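Local coordinates for protein FLUORESCENT IN BLUE LIGHT, chloroplastic (Arabidopsis thaliana, PDB 4YVO), which negatively regulates tetrapyrrole and chlorophyll biosynthesis in chloroplasts, its TPR domain mediating complex formation with glutamyl-tRNA reductase, at residues V118-I121 and S122-S126. Residues are numbered along the deposited sequence; the frame is centred on the assembly and turned at random. Where two conformers were deposited one is given.
Sequences VLAI and SKRES
Val118 O is gripped twice by Ser122 in the last turns of helix 108-125, which lies within TPR 2 of the tetratricopeptide repeat domain, just before the chain turns toward helix 131-144. Ser122 N makes the i to i+4 bond at 3.1 Å to Val118 O, while Ser122 OG donates to the same Val118 O at 2.8 Å, the two donors arriving from opposite faces of the carbonyl plane. The serine hydroxyl can fold back on its own helix because OG stands beside the backbone N (chi1 -64°). With OG donating to Val118 O, Lys92 NZ of helix 88-104 supplies a further hydrogen bond to it, and Glu127 O lies in a weak one, so the hydroxyl of buried Ser122 links helix 108-125 to helix 88-104. The next three carbonyls accept i to i+4 amide bonds: Leu119 O from Lys123 N, Ala120 O from Arg124 N in a fairly straight bond (N-H...O 167°), and Ile121 O from Glu125 N at 2.9 Å. At Ser126 phi turns positive and the helix closes in a Schellman motif, with a weak bond from Ser126 N to Lys123 O at 3.3 Å. Leu119 packs on Ile131, Tyr135 and Ile138 of helix 131-144; Ile121 instead meets Pro88 and Glu91 of helix 88-104. On the exposed flank, in one of the two conformers of Arg124, the chain bends at chi3 (-58°) and lays its guanidinium back along the preceding turn, one face over Ala120 O and Ile121 CA, both offset toward its rim. Glu125 brings its CG methylene to 4.0 Å from Ile121 CG2.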
# COMPACT_ATOMS: atom_id res chain seq x y z
N VAL A 118 1.94 -1.36 -5.47
CA VAL A 118 1.11 -2.55 -5.40
C VAL A 118 0.62 -2.91 -6.80
O VAL A 118 0.72 -4.06 -7.23
CB VAL A 118 -0.10 -2.38 -4.45
CG1 VAL A 118 -0.97 -3.62 -4.48
CG2 VAL A 118 0.37 -2.08 -3.03
N LEU A 119 0.14 -1.91 -7.53
CA LEU A 119 -0.34 -2.12 -8.89
C LEU A 119 0.80 -2.55 -9.83
O LEU A 119 0.64 -3.46 -10.65
CB LEU A 119 -1.00 -0.86 -9.44
CG LEU A 119 -2.21 -0.37 -8.62
CD1 LEU A 119 -2.80 0.86 -9.27
CD2 LEU A 119 -3.27 -1.46 -8.45
N ALA A 120 1.94 -1.88 -9.71
CA ALA A 120 3.05 -2.15 -10.62
C ALA A 120 3.63 -3.54 -10.41
O ALA A 120 3.88 -4.26 -11.38
CB ALA A 120 4.13 -1.09 -10.46
N ILE A 121 3.81 -3.94 -9.15
CA ILE A 121 4.33 -5.27 -8.84
C ILE A 121 3.35 -6.34 -9.33
O ILE A 121 3.74 -7.36 -9.90
CB ILE A 121 4.59 -5.43 -7.33
CG1 ILE A 121 5.69 -4.48 -6.85
CG2 ILE A 121 4.94 -6.88 -6.98
CD1 ILE A 121 5.67 -4.24 -5.36
N SER A 122 2.06 -6.08 -9.13
CA SER A 122 1.03 -7.03 -9.56
C SER A 122 1.07 -7.28 -11.06
O SER A 122 0.89 -8.41 -11.51
CB SER A 122 -0.35 -6.56 -9.13
OG SER A 122 -0.44 -6.53 -7.71
N LYS A 123 1.30 -6.23 -11.85
CA LYS A 123 1.40 -6.40 -13.29
C LYS A 123 2.65 -7.18 -13.67
O LYS A 123 2.59 -8.11 -14.48
CB LYS A 123 1.38 -5.05 -14.01
CG LYS A 123 0.03 -4.37 -14.00
CD LYS A 123 0.08 -3.07 -14.78
CE LYS A 123 -1.15 -2.22 -14.54
NZ LYS A 123 -2.40 -2.90 -14.96
N ARG A 124 3.78 -6.82 -13.07
CA ARG A 124 5.03 -7.50 -13.37
C ARG A 124 4.98 -8.99 -13.03
O ARG A 124 5.52 -9.82 -13.76
CB ARG A 124 6.21 -6.84 -12.65
CG ARG A 124 6.61 -5.49 -13.24
CD ARG A 124 7.99 -5.06 -12.77
NE ARG A 124 8.08 -4.98 -11.31
CZ ARG A 124 7.81 -3.89 -10.60
NH1 ARG A 124 7.44 -2.77 -11.21
NH2 ARG A 124 7.92 -3.92 -9.28
N GLU A 125 4.33 -9.32 -11.92
CA GLU A 125 4.29 -10.70 -11.44
C GLU A 125 3.07 -11.47 -11.90
O GLU A 125 2.95 -12.66 -11.62
CB GLU A 125 4.31 -10.74 -9.92
CG GLU A 125 5.52 -10.08 -9.31
CD GLU A 125 6.80 -10.73 -9.76
OE1 GLU A 125 6.85 -11.97 -9.85
OE2 GLU A 125 7.76 -9.98 -10.04
N SER A 126 2.16 -10.79 -12.59
CA SER A 126 0.86 -11.37 -12.95
C SER A 126 0.22 -12.05 -11.74
O SER A 126 -0.18 -13.22 -11.80
CB SER A 126 1.01 -12.35 -14.12
OG SER A 126 1.58 -11.70 -15.24